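Local structure of polyketide synthase PksR (Bacillus subtilis, 4U3V) at residues A56-L61 against K123-G128; K100-Q103 against I108-Q111; M113-E116 against L121-P124. The protein takes part in intermediate steps of the synthesis of the polyketide antibiotic bacillaene, this chain being its double-hotdog enoyl-isomerase domain. All blocks are in the same frame, centred on the assembly; numbering follows the deposited sequence.

Contact 1 (A56-L61 against K123-G128); sequences ATYGSL and KPAAIG
Tyr58 lays its ring against two consecutive alanine methyls; the closest approaches are apolar, ring carbon to methyl. At the hydroxyl end of the ring CE1 comes 3.7 Å from Ala125 CB, while at its base CG lies 3.8 Å from Ala126 CB. The Ala125 carbonyl oxygen stands over one face of the ring, whereas the Ala126 methyl approaches obliquely. With CG anti to its own carbonyl carbon (chi1 -53°), the tyrosine reaches straight out from the helix, so that its length runs past both alanines. No hydrogen bond crosses between the segments.

The two methyls sit together on the same side because Ala125 and Ala126 form a classic beta bulge opposite Ile112, where the strand also turns a corner. Further out, Ile112, Leu97 and Ile87 touch the tyrosine, and the Tyr83 ring meets it at an angle; on the helix, the adjacent Thr57 OG1 is hydrogen-bonded to Tyr41 OH and Val54 O. Tyr58 thus joins helix 56-69 to strand 121-132, with strands 94-102 and 108-116 alongside: the sheet wrapped about a helix that characterises a hotdog fold.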
ATOM      1  N   ALA A  56      -3.567  -0.101   3.028  1.00 25.99           N
ATOM      2  CA  ALA A  56      -2.624   0.803   2.352  1.00 24.73           C
ATOM      3  C   ALA A  56      -2.319   2.113   3.108  1.00 22.51           C
ATOM      4  O   ALA A  56      -1.274   2.739   2.889  1.00 25.31           O
ATOM      5  CB  ALA A  56      -3.142   1.083   0.925  1.00 23.70           C
ATOM      6  N   THR A  57      -3.258   2.554   3.955  1.00 24.34           N
ATOM      7  CA  THR A  57      -3.082   3.757   4.730  1.00 25.38           C
ATOM      8  C   THR A  57      -1.809   3.687   5.564  1.00 23.41           C
ATOM      9  O   THR A  57      -1.102   4.661   5.745  1.00 25.15           O
ATOM     10  CB  THR A  57      -4.311   3.986   5.642  1.00 28.58           C
ATOM     11  OG1 THR A  57      -5.519   3.917   4.844  1.00 25.63           O
ATOM     12  CG2 THR A  57      -4.232   5.371   6.293  1.00 30.95           C
ATOM     13  N   TYR A  58      -1.552   2.525   6.141  1.00 23.16           N
ATOM     14  CA  TYR A  58      -0.541   2.419   7.198  1.00 24.75           C
ATOM     15  C   TYR A  58       0.890   2.647   6.722  1.00 24.80           C
ATOM     16  O   TYR A  58       1.651   3.345   7.407  1.00 26.50           O
ATOM     17  CB  TYR A  58      -0.671   1.088   7.929  1.00 23.76           C
ATOM     18  CG  TYR A  58      -2.042   0.836   8.441  1.00 24.89           C
ATOM     19  CD1 TYR A  58      -2.687   1.807   9.189  1.00 28.79           C
ATOM     20  CD2 TYR A  58      -2.699  -0.378   8.202  1.00 27.84           C
ATOM     21  CE1 TYR A  58      -3.980   1.622   9.611  1.00 33.18           C
ATOM     22  CE2 TYR A  58      -3.992  -0.580   8.652  1.00 31.21           C
ATOM     23  CZ  TYR A  58      -4.615   0.421   9.365  1.00 37.37           C
ATOM     24  OH  TYR A  58      -5.886   0.252   9.830  1.00 43.18           O
ATOM     25  N   GLY A  59       1.264   2.074   5.570  1.00 25.86           N
ATOM     26  CA  GLY A  59       2.628   2.297   5.036  1.00 25.00           C
ATOM     27  C   GLY A  59       2.834   3.785   4.717  1.00 27.33           C
ATOM     28  O   GLY A  59       3.907   4.355   4.969  1.00 27.47           O
ATOM     29  N   SER A  60       1.776   4.446   4.227  1.00 24.69           N
ATOM     30  CA  SER A  60       1.922   5.886   3.936  1.00 25.88           C
ATOM     31  C   SER A  60       2.159   6.727   5.210  1.00 24.19           C
ATOM     32  O   SER A  60       2.956   7.688   5.189  1.00 25.16           O
ATOM     33  CB  SER A  60       0.682   6.404   3.205  1.00 23.24           C
ATOM     34  OG  SER A  60       0.615   5.807   1.876  1.00 27.39           O
ATOM     35  N   LEU A  61       1.412   6.433   6.274  1.00 26.19           N
ATOM     36  CA  LEU A  61       1.635   7.087   7.595  1.00 27.02           C
ATOM     37  C   LEU A  61       3.010   6.759   8.147  1.00 28.86           C
ATOM     38  O   LEU A  61       3.696   7.625   8.720  1.00 29.92           O
ATOM     39  CB  LEU A  61       0.565   6.655   8.610  1.00 27.28           C
ATOM     40  CG  LEU A  61      -0.776   7.357   8.432  1.00 29.95           C
ATOM     41  CD1 LEU A  61      -1.866   6.630   9.224  1.00 28.28           C
ATOM     42  CD2 LEU A  61      -0.613   8.805   8.902  1.00 33.49           C
ATOM     43  N   LYS A 123      -5.454   2.511  20.314  1.00 31.75           N
ATOM     44  CA  LYS A 123      -5.255   1.083  20.093  1.00 33.16           C
ATOM     45  C   LYS A 123      -4.332   0.954  18.874  1.00 33.43           C
ATOM     46  O   LYS A 123      -4.441   1.756  17.959  1.00 28.75           O
ATOM     47  CB  LYS A 123      -6.601   0.458  19.736  1.00 35.86           C
ATOM     48  CG  LYS A 123      -7.571   0.326  20.904  1.00 43.65           C
ATOM     49  CD  LYS A 123      -8.562  -0.806  20.660  1.00 58.17           C
ATOM     50  CE  LYS A 123      -8.059  -2.122  21.231  1.00 73.85           C
ATOM     51  NZ  LYS A 123      -8.367  -2.240  22.684  1.00 82.53           N
ATOM     52  N   PRO A 124      -3.444  -0.058  18.851  1.00 34.36           N
ATOM     53  CA  PRO A 124      -2.566  -0.234  17.682  1.00 34.98           C
ATOM     54  C   PRO A 124      -3.278  -0.754  16.409  1.00 32.66           C
ATOM     55  O   PRO A 124      -4.116  -1.687  16.467  1.00 32.80           O
ATOM     56  CB  PRO A 124      -1.472  -1.194  18.190  1.00 36.85           C
ATOM     57  CG  PRO A 124      -2.125  -1.933  19.312  1.00 40.98           C
ATOM     58  CD  PRO A 124      -3.074  -0.956  19.971  1.00 33.71           C
ATOM     59  N   ALA A 125      -3.073  -0.043  15.303  1.00 28.49           N
ATOM     60  CA  ALA A 125      -3.560  -0.473  14.001  1.00 33.20           C
ATOM     61  C   ALA A 125      -2.444  -1.210  13.252  1.00 27.07           C
ATOM     62  O   ALA A 125      -2.713  -2.175  12.510  1.00 29.27           O
ATOM     63  CB  ALA A 125      -4.001   0.745  13.187  1.00 33.31           C
ATOM     64  N   ALA A 126      -1.221  -0.700  13.384  1.00 27.61           N
ATOM     65  CA  ALA A 126      -0.041  -1.276  12.670  1.00 28.66           C
ATOM     66  C   ALA A 126       1.237  -1.010  13.422  1.00 32.24           C
ATOM     67  O   ALA A 126       1.320  -0.053  14.168  1.00 33.62           O
ATOM     68  CB  ALA A 126       0.063  -0.694  11.241  1.00 26.56           C
ATOM     69  N   ILE A 127       2.257  -1.837  13.177  1.00 28.16           N
ATOM     70  CA  ILE A 127       3.552  -1.645  13.800  1.00 27.41           C
ATOM     71  C   ILE A 127       4.593  -1.931  12.749  1.00 29.79           C
ATOM     72  O   ILE A 127       4.346  -2.725  11.832  1.00 33.03           O
ATOM     73  CB  ILE A 127       3.733  -2.598  15.006  1.00 35.34           C
ATOM     74  CG1 ILE A 127       3.595  -4.059  14.566  1.00 39.77           C
ATOM     75  CG2 ILE A 127       2.707  -2.272  16.085  1.00 44.18           C
ATOM     76  CD1 ILE A 127       4.675  -4.987  15.097  1.00 55.97           C
ATOM     77  N   GLY A 128       5.662  -1.148  12.778  1.00 30.67           N
ATOM     78  CA  GLY A 128       6.825  -1.380  11.899  1.00 32.76           C
ATOM     79  C   GLY A 128       8.111  -0.775  12.436  1.00 41.36           C
ATOM     80  O   GLY A 128       8.183  -0.367  13.612  1.00 40.40           O
TER

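Contact 2 (K100-Q103 against I108-Q111); sequences KPLQ and IELQ
Leu102 and Gln111 meet on the face of the hairpin they share with Lys100 and Glu109, and their torsions explain how. Leu102 carries CG opposite its backbone nitrogen (chi1 -170°) and swings the CD2 branch over the neighbouring strand. Gln111 starts out beside its own nitrogen and bends at its second torsion, which brings OE1 to 4.0 Å from Leu102 CD2. The two side chains cross obliquely, a diagonal touch rather than one between directly paired residues.

On the other face, that of Pro101 and Leu110, the leucine leans its CD2 methyl to 4.1 Å from Pro101 CB. The CG2 methyl of Ile108 also comes near Pro101 CB, at 4.3 Å. Helix 56-69 packs on these residues: Leu69 touches both Pro101 and Ile108, while Ala62 and Ala65 receive Leu110.

Underneath runs an antiparallel ladder. Lys100 and Gln111 form a hydrogen-bonded pair with two nearly linear bonds, Lys100 N to Gln111 O at 2.9 Å (178° at the hydrogen) and Gln111 N to Lys100 O at 2.8 Å. Nearer the turn, the bond from Glu109 N to Leu102 O is as short, 2.9 Å, but bent to 148°. Pro101 occupies the non-hydrogen-bonded place opposite Leu110, where the ladder asks no N-H of it; its CA instead lies 3.4 Å from Glu109 O in a CA-H...O contact. Leu102 O likewise faces Ile108 CA in addition to Glu109 N.

The chemistry is therefore divided: aliphatic carbons toward the helix, and mostly polar or charged side chains, with an exposed leucine among them, on the other face. Part of the connecting loop is not modelled, consistent with a mobile hairpin end.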
ATOM      1  N   LYS A 100       3.414   7.128  15.895  1.00 36.03           N
ATOM      2  CA  LYS A 100       4.265   7.522  17.033  1.00 45.41           C
ATOM      3  C   LYS A 100       5.538   6.688  17.020  1.00 50.33           C
ATOM      4  O   LYS A 100       5.461   5.455  16.974  1.00 40.65           O
ATOM      5  CB  LYS A 100       3.526   7.270  18.331  1.00 44.64           C
ATOM      6  CG  LYS A 100       2.266   8.124  18.471  1.00 70.94           C
ATOM      7  CD  LYS A 100       1.135   7.399  19.191  1.00 81.20           C
ATOM      8  CE  LYS A 100      -0.103   8.287  19.298  1.00 75.77           C
ATOM      9  NZ  LYS A 100      -1.217   7.688  20.091  1.00 58.41           N
ATOM     10  N   PRO A 101       6.708   7.355  17.038  1.00 46.03           N
ATOM     11  CA  PRO A 101       7.969   6.634  16.970  1.00 45.97           C
ATOM     12  C   PRO A 101       8.456   6.312  18.371  1.00 49.10           C
ATOM     13  O   PRO A 101       8.022   6.940  19.335  1.00 47.99           O
ATOM     14  CB  PRO A 101       8.916   7.633  16.281  1.00 49.54           C
ATOM     15  CG  PRO A 101       8.051   8.776  15.829  1.00 50.63           C
ATOM     16  CD  PRO A 101       6.907   8.791  16.793  1.00 52.95           C
ATOM     17  N   LEU A 102       9.368   5.356  18.481  1.00 53.98           N
ATOM     18  CA  LEU A 102       9.662   4.719  19.758  1.00 53.11           C
ATOM     19  C   LEU A 102      11.046   4.078  19.690  1.00 66.80           C
ATOM     20  O   LEU A 102      11.488   3.656  18.616  1.00 51.81           O
ATOM     21  CB  LEU A 102       8.596   3.662  20.063  1.00 57.41           C
ATOM     22  CG  LEU A 102       8.541   3.019  21.451  1.00 75.19           C
ATOM     23  CD1 LEU A 102       7.941   3.973  22.476  1.00 75.19           C
ATOM     24  CD2 LEU A 102       7.760   1.712  21.402  1.00 74.27           C
ATOM     25  N   GLN A 103      11.739   4.040  20.828  1.00 78.47           N
ATOM     26  CA  GLN A 103      13.070   3.427  20.919  1.00 78.62           C
ATOM     27  C   GLN A 103      13.000   1.977  21.387  1.00 91.92           C
ATOM     28  O   GLN A 103      12.380   1.667  22.411  1.00 87.13           O
ATOM     29  CB  GLN A 103      13.977   4.226  21.866  1.00 81.38           C
ATOM     30  CG  GLN A 103      14.819   5.299  21.191  1.00 72.95           C
ATOM     31  CD  GLN A 103      14.917   5.100  19.692  1.00 78.15           C
ATOM     32  OE1 GLN A 103      13.943   5.306  18.965  1.00 73.35           O
ATOM     33  NE2 GLN A 103      16.094   4.693  19.220  1.00 68.73           N
ATOM     34  N   ILE A 108      14.384   2.104  15.440  1.00 62.04           N
ATOM     35  CA  ILE A 108      13.213   2.962  15.613  1.00 49.88           C
ATOM     36  C   ILE A 108      11.937   2.205  15.249  1.00 47.45           C
ATOM     37  O   ILE A 108      11.721   1.851  14.090  1.00 42.85           O
ATOM     38  CB  ILE A 108      13.311   4.213  14.727  1.00 50.68           C
ATOM     39  CG1 ILE A 108      14.690   4.882  14.897  1.00 63.77           C
ATOM     40  CG2 ILE A 108      12.180   5.175  15.059  1.00 49.63           C
ATOM     41  CD1 ILE A 108      15.188   5.633  13.670  1.00 62.18           C
ATOM     42  N   GLU A 109      11.112   1.951  16.249  1.00 40.41           N
ATOM     43  CA  GLU A 109       9.824   1.319  16.046  1.00 41.21           C
ATOM     44  C   GLU A 109       8.714   2.360  15.809  1.00 41.30           C
ATOM     45  O   GLU A 109       8.608   3.352  16.535  1.00 42.08           O
ATOM     46  CB  GLU A 109       9.518   0.465  17.262  1.00 39.79           C
ATOM     47  CG  GLU A 109       8.225  -0.312  17.211  1.00 55.94           C
ATOM     48  CD  GLU A 109       8.201  -1.416  18.247  1.00 66.98           C
ATOM     49  OE1 GLU A 109       9.279  -1.730  18.794  1.00 76.50           O
ATOM     50  OE2 GLU A 109       7.111  -1.960  18.522  1.00 81.11           O
ATOM     51  N   LEU A 110       7.862   2.117  14.816  1.00 34.40           N
ATOM     52  CA  LEU A 110       6.715   2.995  14.564  1.00 37.12           C
ATOM     53  C   LEU A 110       5.454   2.296  15.048  1.00 37.45           C
ATOM     54  O   LEU A 110       5.196   1.153  14.681  1.00 39.76           O
ATOM     55  CB  LEU A 110       6.568   3.289  13.067  1.00 37.00           C
ATOM     56  CG  LEU A 110       7.726   4.032  12.391  1.00 40.68           C
ATOM     57  CD1 LEU A 110       7.518   4.075  10.886  1.00 44.37           C
ATOM     58  CD2 LEU A 110       7.906   5.426  12.962  1.00 42.92           C
ATOM     59  N   GLN A 111       4.659   2.984  15.861  1.00 32.66           N
ATOM     60  CA  GLN A 111       3.345   2.500  16.207  1.00 33.84           C
ATOM     61  C   GLN A 111       2.252   3.385  15.594  1.00 35.83           C
ATOM     62  O   GLN A 111       2.162   4.564  15.899  1.00 37.30           O
ATOM     63  CB  GLN A 111       3.175   2.521  17.714  1.00 46.45           C
ATOM     64  CG  GLN A 111       4.108   1.564  18.412  1.00 57.33           C
ATOM     65  CD  GLN A 111       3.463   0.963  19.629  1.00 68.43           C
ATOM     66  OE1 GLN A 111       3.783   1.343  20.754  1.00 68.86           O
ATOM     67  NE2 GLN A 111       2.486   0.087  19.411  1.00 58.92           N
TER

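Contact 3 (M113-E116 against L121-P124); sequences MYRE and LWKP
Trp122 and Arg115 make the tight half of this hairpin contact. Arg115 CB sits over the indole's six-membered ring, 4.0 Å from its centroid and 16° off the normal, a CH-pi contact. Beyond it the arginine chain crosses the ring and bends at its third torsion, placing the guanidinium over the indole's rim with the two planes 39° apart. Arg115 NH2 comes 3.0 Å from Trp122 NE1, yet both are donors and no hydrogen bond joins them; NH1 is held by a salt bridge to Glu96. Lys100 makes a cation-pi contact from the opposite face, so the indole lies between two cationic side chains.

Met113 extends the packing along the strand toward Pro124. Its CB is 3.8 Å from Trp122 CE3, and its thioether lies along the other strand, SD 3.7 Å from Pro124 CA. Two backbone bonds link Tyr114 and Lys123: Tyr114 N to Lys123 O at 2.8 Å, and Lys123 N to Tyr114 O.

On the face carrying Tyr114, Lys123 and Glu116, the Tyr114 end is buried. The tyrosine, against Ile95 and Ile87, runs alongside Lys123 and puts CE2 3.6 Å from the lysine CB; Pro124 O lies at the edge of the ring, near its plane. Toward Glu116 and the exposed Leu121 the contact opens to solvent. Lys123 curls at its last two torsions, so that its aliphatic CD, rather than the ammonium, meets the Glu116 carboxylate. The opposite charges are near without a salt bridge, Glu116 OE1 to Lys123 NZ being 4.3 Å, and OE1 takes its hydrogen bond from Ser119 OG.

Paired antiparallel strands joined by a short loop make this a beta hairpin, formed here by strands 108-116 and 121-132 of the N-terminal hotdog's sheet.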
ATOM      1  N   MET A 113      -1.412   4.171  15.696  1.00 25.90           N
ATOM      2  CA  MET A 113      -2.504   3.955  16.642  1.00 28.26           C
ATOM      3  C   MET A 113      -3.736   4.658  16.121  1.00 23.93           C
ATOM      4  O   MET A 113      -3.643   5.661  15.405  1.00 27.20           O
ATOM      5  CB  MET A 113      -2.155   4.577  18.015  1.00 31.21           C
ATOM      6  CG  MET A 113      -0.735   4.302  18.490  1.00 45.04           C
ATOM      7  SD  MET A 113      -0.668   2.618  19.120  1.00 46.25           S
ATOM      8  CE  MET A 113      -1.651   2.707  20.627  1.00 37.48           C
ATOM      9  N   TYR A 114      -4.902   4.148  16.502  1.00 26.78           N
ATOM     10  CA  TYR A 114      -6.133   4.836  16.214  1.00 24.37           C
ATOM     11  C   TYR A 114      -6.961   4.971  17.467  1.00 25.09           C
ATOM     12  O   TYR A 114      -6.788   4.210  18.421  1.00 28.25           O
ATOM     13  CB  TYR A 114      -6.940   4.095  15.139  1.00 29.34           C
ATOM     14  CG  TYR A 114      -7.615   2.822  15.623  1.00 27.22           C
ATOM     15  CD1 TYR A 114      -8.975   2.784  15.862  1.00 33.31           C
ATOM     16  CD2 TYR A 114      -6.869   1.677  15.826  1.00 29.99           C
ATOM     17  CE1 TYR A 114      -9.584   1.611  16.275  1.00 33.10           C
ATOM     18  CE2 TYR A 114      -7.457   0.501  16.250  1.00 33.14           C
ATOM     19  CZ  TYR A 114      -8.811   0.487  16.470  1.00 36.40           C
ATOM     20  OH  TYR A 114      -9.393  -0.678  16.865  1.00 45.37           O
ATOM     21  N   ARG A 115      -7.822   5.968  17.467  1.00 27.87           N
ATOM     22  CA  ARG A 115      -8.583   6.259  18.678  1.00 29.64           C
ATOM     23  C   ARG A 115      -9.952   5.667  18.506  1.00 35.35           C
ATOM     24  O   ARG A 115     -10.745   6.125  17.676  1.00 36.83           O
ATOM     25  CB  ARG A 115      -8.617   7.757  18.954  1.00 32.72           C
ATOM     26  CG  ARG A 115      -9.229   8.128  20.295  1.00 43.17           C
ATOM     27  CD  ARG A 115      -9.006   9.615  20.552  1.00 56.45           C
ATOM     28  NE  ARG A 115      -8.058   9.832  21.639  1.00 52.57           N
ATOM     29  CZ  ARG A 115      -7.345  10.942  21.831  1.00 45.57           C
ATOM     30  NH1 ARG A 115      -7.363  11.938  20.945  1.00 45.95           N
ATOM     31  NH2 ARG A 115      -6.523  11.012  22.867  1.00 51.55           N
ATOM     32  N   GLU A 116     -10.176   4.581  19.249  1.00 37.94           N
ATOM     33  CA  GLU A 116     -11.409   3.793  19.202  1.00 39.26           C
ATOM     34  C   GLU A 116     -12.538   4.642  19.736  1.00 42.38           C
ATOM     35  O   GLU A 116     -12.512   5.025  20.899  1.00 53.13           O
ATOM     36  CB  GLU A 116     -11.206   2.587  20.111  1.00 54.42           C
ATOM     37  CG  GLU A 116     -12.182   1.443  19.962  1.00 62.20           C
ATOM     38  CD  GLU A 116     -11.807   0.297  20.880  1.00 64.16           C
ATOM     39  OE1 GLU A 116     -11.514   0.563  22.067  1.00 69.99           O
ATOM     40  OE2 GLU A 116     -11.741  -0.856  20.405  1.00 73.21           O
ATOM     41  N   LEU A 121      -9.931   5.271  23.668  1.00 35.51           N
ATOM     42  CA  LEU A 121      -8.575   4.783  23.905  1.00 34.03           C
ATOM     43  C   LEU A 121      -7.854   4.627  22.556  1.00 35.91           C
ATOM     44  O   LEU A 121      -8.445   4.139  21.589  1.00 37.12           O
ATOM     45  CB  LEU A 121      -8.616   3.420  24.601  1.00 41.94           C
ATOM     46  CG  LEU A 121      -9.057   3.409  26.070  1.00 51.20           C
ATOM     47  CD1 LEU A 121      -9.232   1.975  26.563  1.00 55.56           C
ATOM     48  CD2 LEU A 121      -8.051   4.160  26.933  1.00 49.09           C
ATOM     49  N   TRP A 122      -6.593   5.032  22.522  1.00 31.50           N
ATOM     50  CA  TRP A 122      -5.654   4.574  21.488  1.00 30.18           C
ATOM     51  C   TRP A 122      -5.429   3.103  21.510  1.00 38.77           C
ATOM     52  O   TRP A 122      -5.167   2.516  22.561  1.00 38.16           O
ATOM     53  CB  TRP A 122      -4.321   5.296  21.607  1.00 30.82           C
ATOM     54  CG  TRP A 122      -4.439   6.789  21.471  1.00 33.01           C
ATOM     55  CD1 TRP A 122      -4.349   7.737  22.496  1.00 36.46           C
ATOM     56  CD2 TRP A 122      -4.583   7.560  20.241  1.00 29.22           C
ATOM     57  NE1 TRP A 122      -4.451   8.995  21.997  1.00 36.91           N
ATOM     58  CE2 TRP A 122      -4.629   8.963  20.647  1.00 35.47           C
ATOM     59  CE3 TRP A 122      -4.779   7.238  18.887  1.00 25.21           C
ATOM     60  CZ2 TRP A 122      -4.801   9.987  19.734  1.00 32.44           C
ATOM     61  CZ3 TRP A 122      -4.918   8.277  17.973  1.00 28.09           C
ATOM     62  CH2 TRP A 122      -4.964   9.626  18.388  1.00 34.13           C
ATOM     63  N   LYS A 123      -5.454   2.511  20.314  1.00 31.75           N
ATOM     64  CA  LYS A 123      -5.255   1.083  20.093  1.00 33.16           C
ATOM     65  C   LYS A 123      -4.332   0.954  18.874  1.00 33.43           C
ATOM     66  O   LYS A 123      -4.441   1.756  17.959  1.00 28.75           O
ATOM     67  CB  LYS A 123      -6.601   0.458  19.736  1.00 35.86           C
ATOM     68  CG  LYS A 123      -7.571   0.326  20.904  1.00 43.65           C
ATOM     69  CD  LYS A 123      -8.562  -0.806  20.660  1.00 58.17           C
ATOM     70  CE  LYS A 123      -8.059  -2.122  21.231  1.00 73.85           C
ATOM     71  NZ  LYS A 123      -8.367  -2.240  22.684  1.00 82.53           N
ATOM     72  N   PRO A 124      -3.444  -0.058  18.851  1.00 34.36           N
ATOM     73  CA  PRO A 124      -2.566  -0.234  17.682  1.00 34.98           C
ATOM     74  C   PRO A 124      -3.278  -0.754  16.409  1.00 32.66           C
ATOM     75  O   PRO A 124      -4.116  -1.687  16.467  1.00 32.80           O
ATOM     76  CB  PRO A 124      -1.472  -1.194  18.190  1.00 36.85           C
ATOM     77  CG  PRO A 124      -2.125  -1.933  19.312  1.00 40.98           C
ATOM     78  CD  PRO A 124      -3.074  -0.956  19.971  1.00 33.71           C
TER

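All three contacts involve the neighbouring antiparallel strands 94-102, 108-116 and 121-132, the last turning a corner at Ala125, with helix 56-69 packed against them. Contacts 2 and 3 are successive hairpins that share strand 108-116; their centres are about 15 Å apart, and Lys100 NZ of contact 2 reaches to 3.4 Å from Trp122 CD2 of contact 3. Contact 1 lies about 11 Å from each of the others, centre to centre. It shares Lys123 and Pro124 with contact 3, and its Ala125 CB comes 4.0 Å from Tyr114 CD2 of contact 3. Toward contact 2, Gly128 O is 2.8 Å from Leu110 N, a probable hydrogen bond. Contact 1 is buried, the two hairpins nearer the surface.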